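Local coordinates for protein delta-1-pyrroline-5-carboxylate dehydrogenase, mitochondrial (PDB 4E3X) that probably oxidises L-glutamate gamma-semialdehyde, which arises from delta-1-pyrroline-5-carboxylate, to L-glutamate with NAD(+), as the second step of mitochondrial proline breakdown, at residues B[64-70]-B[256-262]; B[202-208]-B[228-234]. All blocks are in the same frame, centred on the assembly; numbering follows the deposited sequence. Where two conformers were deposited one is given.

Contact 1: residues B[64-70]-B[256-262]; sequences IPCVVGD and PNIIQFV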
ATOM      1  N   ILE B  64      19.493  28.680   9.636  1.00  7.48           N
ATOM      2  CA  ILE B  64      19.121  27.665   8.658  1.00  7.68           C
ATOM      3  C   ILE B  64      17.929  28.164   7.844  1.00  7.69           C
ATOM      4  O   ILE B  64      16.849  28.356   8.390  1.00  8.13           O
ATOM      5  CB  ILE B  64      18.747  26.339   9.371  1.00  7.80           C
ATOM      6  CG1 ILE B  64      19.967  25.784  10.113  1.00  8.94           C
ATOM      7  CG2 ILE B  64      18.183  25.319   8.387  1.00  7.87           C
ATOM      8  CD1 ILE B  64      19.681  24.540  10.927  1.00  9.84           C
ATOM      9  N   PRO B  65      18.120  28.378   6.531  1.00  8.19           N
ATOM     10  CA  PRO B  65      17.027  28.887   5.697  1.00  7.81           C
ATOM     11  C   PRO B  65      16.109  27.760   5.230  1.00  7.41           C
ATOM     12  O   PRO B  65      16.454  26.582   5.351  1.00  8.47           O
ATOM     13  CB  PRO B  65      17.768  29.452   4.488  1.00  8.93           C
ATOM     14  CG  PRO B  65      18.905  28.476   4.319  1.00  9.94           C
ATOM     15  CD  PRO B  65      19.341  28.134   5.740  1.00  9.91           C
ATOM     16  N   CYS B  66      14.951  28.123   4.698  1.00  7.37           N
ATOM     17  CA  CYS B  66      14.233  27.198   3.837  1.00  7.46           C
ATOM     18  C   CYS B  66      15.026  27.102   2.532  1.00  7.29           C
ATOM     19  O   CYS B  66      15.698  28.064   2.130  1.00  8.48           O
ATOM     20  CB  CYS B  66      12.827  27.706   3.546  1.00  8.94           C
ATOM     21  SG  CYS B  66      11.735  27.716   4.975  1.00  9.67           S
ATOM     22  N   VAL B  67      14.974  25.950   1.875  1.00  7.20           N
ATOM     23  CA  VAL B  67      15.664  25.794   0.598  1.00  7.51           C
ATOM     24  C   VAL B  67      14.675  25.303  -0.449  1.00  8.37           C
ATOM     25  O   VAL B  67      14.099  24.220  -0.322  1.00  8.73           O
ATOM     26  CB  VAL B  67      16.879  24.835   0.669  1.00  8.59           C
ATOM     27  CG1 VAL B  67      17.585  24.788  -0.685  1.00  9.46           C
ATOM     28  CG2 VAL B  67      17.850  25.273   1.756  1.00  9.74           C
ATOM     29  N   VAL B  68      14.474  26.126  -1.474  1.00  8.36           N
ATOM     30  CA  VAL B  68      13.620  25.776  -2.603  1.00  8.24           C
ATOM     31  C   VAL B  68      14.502  25.826  -3.846  1.00  8.03           C
ATOM     32  O   VAL B  68      15.073  26.870  -4.171  1.00  9.14           O
ATOM     33  CB  VAL B  68      12.428  26.741  -2.717  1.00  9.99           C
ATOM     34  CG1 VAL B  68      11.614  26.452  -3.969  1.00 11.81           C
ATOM     35  CG2 VAL B  68      11.564  26.640  -1.467  1.00 10.99           C
ATOM     36  N   GLY B  69      14.658  24.685  -4.514  1.00  8.07           N
ATOM     37  CA  GLY B  69      15.655  24.579  -5.565  1.00  8.51           C
ATOM     38  C   GLY B  69      17.029  24.744  -4.940  1.00  8.74           C
ATOM     39  O   GLY B  69      17.419  23.974  -4.053  1.00  9.49           O
ATOM     40  N   ASP B  70      17.759  25.766  -5.380  1.00 10.15           N
ATOM     41  CA  ASP B  70      19.035  26.109  -4.763  1.00 12.12           C
ATOM     42  C   ASP B  70      18.944  27.428  -4.012  1.00 12.18           C
ATOM     43  O   ASP B  70      19.946  27.937  -3.512  1.00 15.06           O
ATOM     44  CB  ASP B  70      20.157  26.158  -5.805  1.00 14.57           C
ATOM     45  CG  ASP B  70      20.518  24.785  -6.320  1.00 16.68           C
ATOM     46  OD1 ASP B  70      20.487  23.838  -5.509  1.00 16.87           O
ATOM     47  OD2 ASP B  70      20.819  24.646  -7.525  1.00 19.38           O
ATOM     48  N   PRO B 256      18.516  20.049  -7.783  1.00  8.42           N
ATOM     49  CA  PRO B 256      17.580  21.004  -7.181  1.00  8.32           C
ATOM     50  C   PRO B 256      16.117  20.628  -7.420  1.00  7.93           C
ATOM     51  O   PRO B 256      15.780  19.998  -8.431  1.00  8.81           O
ATOM     52  CB  PRO B 256      17.919  22.330  -7.882  1.00 10.00           C
ATOM     53  CG  PRO B 256      18.622  21.935  -9.132  1.00 11.10           C
ATOM     54  CD  PRO B 256      19.367  20.676  -8.810  1.00  9.65           C
ATOM     55  N   ASN B 257      15.271  21.017  -6.471  1.00  7.35           N
ATOM     56  CA  ASN B 257      13.818  20.849  -6.558  1.00  7.40           C
ATOM     57  C   ASN B 257      13.319  19.419  -6.416  1.00  7.12           C
ATOM     58  O   ASN B 257      12.137  19.151  -6.643  1.00  9.94           O
ATOM     59  CB  ASN B 257      13.261  21.496  -7.821  1.00  8.17           C
ATOM     60  CG  ASN B 257      13.512  22.986  -7.843  1.00  8.15           C
ATOM     61  OD1 ASN B 257      13.071  23.719  -6.949  1.00  8.48           O
ATOM     62  ND2 ASN B 257      14.263  23.446  -8.842  1.00  9.66           N
ATOM     63  N   ILE B 258      14.205  18.500  -6.043  1.00  6.45           N
ATOM     64  CA  ILE B 258      13.779  17.132  -5.764  1.00  6.81           C
ATOM     65  C   ILE B 258      13.338  16.966  -4.299  1.00  5.73           C
ATOM     66  O   ILE B 258      12.309  16.342  -4.017  1.00  6.95           O
ATOM     67  CB  ILE B 258      14.862  16.110  -6.141  1.00  6.75           C
ATOM     68  CG1 ILE B 258      15.301  16.317  -7.605  1.00  6.79           C
ATOM     69  CG2 ILE B 258      14.377  14.673  -5.886  1.00  7.28           C
ATOM     70  CD1 ILE B 258      14.146  16.436  -8.628  1.00  8.22           C
ATOM     71  N   ILE B 259      14.107  17.528  -3.367  1.00  5.01           N
ATOM     72  CA  ILE B 259      13.657  17.655  -1.985  1.00  5.67           C
ATOM     73  C   ILE B 259      13.740  19.131  -1.622  1.00  5.15           C
ATOM     74  O   ILE B 259      14.821  19.726  -1.674  1.00  6.54           O
ATOM     75  CB  ILE B 259      14.476  16.811  -0.985  1.00  6.43           C
ATOM     76  CG1 ILE B 259      14.339  15.311  -1.297  1.00  7.16           C
ATOM     77  CG2 ILE B 259      13.997  17.092   0.438  1.00  6.68           C
ATOM     78  CD1 ILE B 259      15.218  14.428  -0.434  1.00  7.56           C
ATOM     79  N   GLN B 260      12.592  19.726  -1.298  1.00  5.89           N
ATOM     80  CA  GLN B 260      12.531  21.100  -0.829  1.00  5.72           C
ATOM     81  C   GLN B 260      12.590  21.077   0.694  1.00  5.53           C
ATOM     82  O   GLN B 260      11.853  20.328   1.340  1.00  6.72           O
ATOM     83  CB  GLN B 260      11.241  21.772  -1.312  1.00  6.46           C
ATOM     84  CG  GLN B 260      10.925  21.544  -2.794  1.00  6.72           C
ATOM     85  CD  GLN B 260      11.810  22.331  -3.753  1.00  6.46           C
ATOM     86  OE1 GLN B 260      13.020  22.450  -3.556  1.00  7.36           O
ATOM     87  NE2 GLN B 260      11.204  22.845  -4.827  1.00  7.44           N
ATOM     88  N   PHE B 261      13.509  21.855   1.265  1.00  5.47           N
ATOM     89  CA  PHE B 261      13.716  21.860   2.708  1.00  5.97           C
ATOM     90  C   PHE B 261      12.847  22.969   3.286  1.00  5.81           C
ATOM     91  O   PHE B 261      13.195  24.155   3.203  1.00  6.15           O
ATOM     92  CB  PHE B 261      15.202  22.084   3.023  1.00  6.74           C
ATOM     93  CG  PHE B 261      15.556  21.851   4.465  1.00  6.04           C
ATOM     94  CD1 PHE B 261      15.796  20.567   4.927  1.00  6.68           C
ATOM     95  CD2 PHE B 261      15.668  22.920   5.352  1.00  6.59           C
ATOM     96  CE1 PHE B 261      16.120  20.346   6.261  1.00  7.40           C
ATOM     97  CE2 PHE B 261      15.990  22.714   6.681  1.00  7.87           C
ATOM     98  CZ  PHE B 261      16.220  21.427   7.136  1.00  8.12           C
ATOM     99  N   VAL B 262      11.693  22.586   3.830  1.00  5.92           N
ATOM    100  CA  VAL B 262      10.676  23.557   4.200  1.00  6.35           C
ATOM    101  C   VAL B 262      10.102  23.353   5.604  1.00  6.37           C
ATOM    102  O   VAL B 262       8.957  22.924   5.768  1.00  7.19           O
ATOM    103  CB  VAL B 262       9.552  23.648   3.138  1.00  7.41           C
ATOM    104  CG1 VAL B 262      10.069  24.372   1.907  1.00  8.10           C
ATOM    105  CG2 VAL B 262       9.028  22.269   2.762  1.00  7.69           C
TER
HETATM  106  O   HOH W   1      15.893  21.677  -3.758  1.00  7.52           O

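Contact 2: residues B[202-208]-B[228-234]; sequences GFVAAIS and NVVLWKP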
ATOM      1  N   GLY B 202       2.830  13.748  -9.141  0.52  6.71           N
ATOM      2  CA  GLY B 202       2.511  14.741  -8.130  0.52  6.79           C
ATOM      3  C   GLY B 202       3.708  14.930  -7.220  0.52  5.88           C
ATOM      4  O   GLY B 202       4.834  14.673  -7.634  0.52  6.29           O
ATOM      5  N   PHE B 203       3.479  15.374  -5.985  0.52  5.52           N
ATOM      6  CA  PHE B 203       4.568  15.502  -5.013  0.52  5.77           C
ATOM      7  C   PHE B 203       4.195  14.774  -3.732  0.52  6.35           C
ATOM      8  O   PHE B 203       3.011  14.540  -3.459  0.52  7.19           O
ATOM      9  CB  PHE B 203       4.883  16.974  -4.704  0.52  6.60           C
ATOM     10  CG  PHE B 203       3.833  17.654  -3.867  0.52  6.47           C
ATOM     11  CD1 PHE B 203       2.687  18.165  -4.458  0.52  6.95           C
ATOM     12  CD2 PHE B 203       3.975  17.764  -2.486  0.52  6.99           C
ATOM     13  CE1 PHE B 203       1.701  18.783  -3.694  0.52  7.11           C
ATOM     14  CE2 PHE B 203       2.996  18.381  -1.717  0.52  7.07           C
ATOM     15  CZ  PHE B 203       1.856  18.887  -2.320  0.52  7.35           C
ATOM     16  N   VAL B 204       5.216  14.435  -2.950  1.00  6.02           N
ATOM     17  CA  VAL B 204       5.046  13.779  -1.663  1.00  6.35           C
ATOM     18  C   VAL B 204       5.424  14.755  -0.553  1.00  6.16           C
ATOM     19  O   VAL B 204       6.423  15.470  -0.660  1.00  6.78           O
ATOM     20  CB  VAL B 204       5.956  12.523  -1.591  1.00  6.51           C
ATOM     21  CG1 VAL B 204       5.958  11.911  -0.190  1.00  6.90           C
ATOM     22  CG2 VAL B 204       5.545  11.509  -2.658  1.00  7.35           C
ATOM     23  N   ALA B 205       4.611  14.801   0.499  1.00  5.50           N
ATOM     24  CA  ALA B 205       4.932  15.590   1.681  1.00  5.93           C
ATOM     25  C   ALA B 205       5.535  14.681   2.747  1.00  6.63           C
ATOM     26  O   ALA B 205       4.923  13.684   3.128  1.00  7.34           O
ATOM     27  CB  ALA B 205       3.676  16.260   2.207  1.00  6.92           C
ATOM     28  N   ALA B 206       6.733  15.014   3.216  1.00  6.12           N
ATOM     29  CA  ALA B 206       7.410  14.228   4.259  1.00  6.60           C
ATOM     30  C   ALA B 206       7.434  15.030   5.551  1.00  5.64           C
ATOM     31  O   ALA B 206       7.869  16.182   5.568  1.00  6.68           O
ATOM     32  CB  ALA B 206       8.827  13.861   3.838  1.00  7.02           C
ATOM     33  N   ILE B 207       6.945  14.420   6.626  1.00  5.88           N
ATOM     34  CA  ILE B 207       6.814  15.085   7.916  1.00  7.03           C
ATOM     35  C   ILE B 207       7.497  14.229   8.973  1.00  6.33           C
ATOM     36  O   ILE B 207       7.014  13.145   9.299  1.00  7.17           O
ATOM     37  CB  ILE B 207       5.324  15.274   8.261  1.00  7.75           C
ATOM     38  CG1 ILE B 207       4.632  16.171   7.219  1.00  8.10           C
ATOM     39  CG2 ILE B 207       5.160  15.815   9.680  1.00  8.27           C
ATOM     40  CD1 ILE B 207       3.122  16.148   7.277  1.00  9.35           C
ATOM     41  N   SER B 208       8.623  14.711   9.488  1.00  6.58           N
ATOM     42  CA  SER B 208       9.495  13.883  10.326  1.00  7.36           C
ATOM     43  C   SER B 208       9.531  14.325  11.796  1.00  7.94           C
ATOM     44  O   SER B 208       9.262  15.484  12.108  1.00  9.17           O
ATOM     45  CB  SER B 208      10.902  13.835   9.729  1.00  7.81           C
ATOM     46  OG  SER B 208      11.437  15.131   9.543  1.00  7.61           O
ATOM     47  N   ASN B 228      10.234  10.305  -6.937  1.00  5.82           N
ATOM     48  CA  ASN B 228       9.336  11.353  -6.479  1.00  5.55           C
ATOM     49  C   ASN B 228      10.045  12.657  -6.170  1.00  5.50           C
ATOM     50  O   ASN B 228      11.263  12.694  -5.979  1.00  6.69           O
ATOM     51  CB  ASN B 228       8.588  10.889  -5.238  1.00  5.19           C
ATOM     52  CG  ASN B 228       7.752   9.679  -5.520  1.00  5.21           C
ATOM     53  OD1 ASN B 228       6.721   9.792  -6.171  1.00  6.64           O
ATOM     54  ND2 ASN B 228       8.211   8.504  -5.077  1.00  6.08           N
ATOM     55  N   VAL B 229       9.257  13.723  -6.115  1.00  5.40           N
ATOM     56  CA  VAL B 229       9.715  14.993  -5.586  1.00  5.67           C
ATOM     57  C   VAL B 229       8.980  15.252  -4.273  1.00  5.39           C
ATOM     58  O   VAL B 229       7.850  14.806  -4.083  1.00  6.18           O
ATOM     59  CB  VAL B 229       9.537  16.152  -6.591  1.00  6.36           C
ATOM     60  CG1 VAL B 229      10.397  15.907  -7.821  1.00  7.32           C
ATOM     61  CG2 VAL B 229       8.074  16.334  -6.975  1.00  6.83           C
ATOM     62  N   VAL B 230       9.633  15.965  -3.366  1.00  5.33           N
ATOM     63  CA  VAL B 230       9.237  15.960  -1.966  1.00  5.38           C
ATOM     64  C   VAL B 230       9.326  17.346  -1.345  1.00  5.50           C
ATOM     65  O   VAL B 230      10.307  18.067  -1.563  1.00  6.34           O
ATOM     66  CB  VAL B 230      10.178  15.029  -1.156  1.00  5.66           C
ATOM     67  CG1 VAL B 230       9.842  15.043   0.332  1.00  6.21           C
ATOM     68  CG2 VAL B 230      10.179  13.592  -1.707  1.00  5.96           C
ATOM     69  N   LEU B 231       8.297  17.716  -0.586  1.00  6.08           N
ATOM     70  CA  LEU B 231       8.411  18.793   0.383  1.00  5.67           C
ATOM     71  C   LEU B 231       8.661  18.181   1.746  1.00  5.51           C
ATOM     72  O   LEU B 231       7.823  17.449   2.271  1.00  6.24           O
ATOM     73  CB  LEU B 231       7.145  19.651   0.428  1.00  6.18           C
ATOM     74  CG  LEU B 231       7.102  20.871  -0.499  1.00  6.60           C
ATOM     75  CD1 LEU B 231       7.150  20.464  -1.964  1.00  7.33           C
ATOM     76  CD2 LEU B 231       5.864  21.732  -0.207  1.00  7.80           C
ATOM     77  N   TRP B 232       9.837  18.453   2.298  1.00  5.47           N
ATOM     78  CA  TRP B 232      10.210  17.925   3.601  1.00  6.15           C
ATOM     79  C   TRP B 232      10.071  18.990   4.672  1.00  5.34           C
ATOM     80  O   TRP B 232      10.798  19.982   4.662  1.00  6.15           O
ATOM     81  CB  TRP B 232      11.646  17.418   3.546  1.00  6.22           C
ATOM     82  CG  TRP B 232      12.164  16.838   4.827  1.00  5.68           C
ATOM     83  CD1 TRP B 232      11.437  16.397   5.906  1.00  6.32           C
ATOM     84  CD2 TRP B 232      13.538  16.618   5.153  1.00  5.57           C
ATOM     85  NE1 TRP B 232      12.289  15.922   6.884  1.00  5.83           N
ATOM     86  CE2 TRP B 232      13.580  16.068   6.451  1.00  6.53           C
ATOM     87  CE3 TRP B 232      14.743  16.862   4.483  1.00  6.78           C
ATOM     88  CZ2 TRP B 232      14.780  15.728   7.074  1.00  7.21           C
ATOM     89  CZ3 TRP B 232      15.933  16.529   5.108  1.00  8.13           C
ATOM     90  CH2 TRP B 232      15.941  15.976   6.392  1.00  7.34           C
ATOM     91  N   LYS B 233       9.113  18.771   5.576  1.00  5.43           N
ATOM     92  CA  LYS B 233       8.974  19.559   6.794  1.00  6.66           C
ATOM     93  C   LYS B 233       9.681  18.812   7.926  1.00  6.76           C
ATOM     94  O   LYS B 233       9.118  17.883   8.500  1.00  7.11           O
ATOM     95  CB  LYS B 233       7.495  19.761   7.148  1.00  6.87           C
ATOM     96  CG  LYS B 233       7.281  20.551   8.442  1.00  9.10           C
ATOM     97  CD  LYS B 233       6.063  20.019   9.224  1.00 10.79           C
ATOM     98  CE  LYS B 233       5.955  20.582  10.639  1.00 12.30           C
ATOM     99  NZ  LYS B 233       7.169  20.294  11.451  1.00 12.13           N
ATOM    100  N   PRO B 234      10.924  19.203   8.245  1.00  6.97           N
ATOM    101  CA  PRO B 234      11.625  18.526   9.339  1.00  7.08           C
ATOM    102  C   PRO B 234      11.098  18.974  10.698  1.00  6.47           C
ATOM    103  O   PRO B 234      10.413  19.990  10.803  1.00  7.47           O
ATOM    104  CB  PRO B 234      13.090  18.975   9.170  1.00  7.78           C
ATOM    105  CG  PRO B 234      13.135  19.738   7.884  1.00  9.81           C
ATOM    106  CD  PRO B 234      11.753  20.259   7.651  1.00  6.84           C
TER
HETATM  107  O   HOH W   2       6.451  12.677  -6.571  1.00  9.02           O
HETATM  108  O   HOH W   3       8.061  17.742  11.004  1.00 10.45           O

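Contact 1: residues B[64-70]-B[256-262]
Val67 and Phe261 form a single antiparallel bridge, a hydrogen-bonded pair that sets strand 62-68 of a mixed sheet against 259-261, an outermost strand of the parallel sheet of the aldehyde dehydrogenase Rossmann-type NAD-binding domain. Val67 N donates to Phe261 O and Phe261 N to Val67 O, both at 2.9 Å.

Beyond the bridge, side-chain amides take over. Gln260, folded back at chi2 (-74°), brings OE1 to Gly69 N (2.9 Å, 171°), while its NE2 uses a lone pair of Asn257 OD1 (3.0 Å) and also bonds Ala105 O of helix 99-118. A leucine here would probably leave Gly69 N without its acceptor and the Asn257 amide freer to turn. Water 1 accepts from Asn257 N (2.9 Å) and lies within bonding distance of Gly69 O and Gln260 OE1.

Side-chain packing flanks the bridge. Phe261 swings CG anti to its N (chi1 -169°), which carries its ring to Ile64 and Pro65: Ile64 CG2 meets CE2 obliquely at 3.8 Å, and Pro65 O lies at the ring edge. Asp70, salt-bridged to Arg250, rests OD2 against Pro256 CB at 3.7 Å.

Contact 2: residues B[202-208]-B[228-234]
The first beta-alpha-beta crossover of the NAD-binding sheet joins here: strand 203-207, helix 213-225 and strand 230-233, with Ala206 and Trp232 paired across the two parallel strands. Their backbones alternate donors and acceptors from Val204 N to Ser208 N; Ala206 N reaches Leu231 O at 2.8 Å, and Lys233 N donates to Ala206 O. The last link, Ser208 N to Lys233 O, is weak at 3.4 Å.

Val204, Ala206, Val230 and Trp232 share one face of the sheet. Here the small Ala206 CB packs on Val230 CG1 (3.8 Å), and Val204 CG2 comes against Asn228 CB. Leu231 lies on the other face, where its CD1 approaches the Phe203 ring obliquely and both side chains meet Ile106 of helix 99-118.

In this Rossmann-type arrangement the cofactor site gathers at the C-terminal ends of the parallel strands, and Ser208 and Lys233, both NAD(+)-binding residues, stand there. Ser208 OG, placed between backbone N and carbonyl carbon (chi1 55°), accepts a straight bond from Trp232 NE1 (2.9 Å, 169°) that lies in the indole plane. Ala206 O also sits at the indole edge, while Pro234 CG lies over one ring face. Lys233 runs out from the Ile207 side of the sheet and bends at chi4, where NZ donates to water 3 (2.7 Å); that water donates in turn to Ser208 O and Lys233 O. At the N-terminal end, water 2 accepts from Val229 N (3.0 Å) and sits close to Gly202 O and Asn228 OD1, the latter also bonded to Leu200 N.

Both contacts are largely buried and reach the same parallel sheet, with centres about 11 Å apart. Strand 230-233 lies between 203-207 and 259-261, so the two meet directly: Ile258 O and Val230 N, 2.8 Å apart, are probably hydrogen-bonded, and Phe261 CE1 packs on Pro234 CG. Contact 2 is interior to the sheet and closes a short crossover through regular parallel backbone bonding; contact 1 joins that sheet's outermost strand to a separate mixed sheet far back in sequence, through one antiparallel bridge supplemented by side-chain amides and a water. Contact 1 reaches the exposed Asp70, whereas contact 2 itself supplies NAD(+)-binding residues.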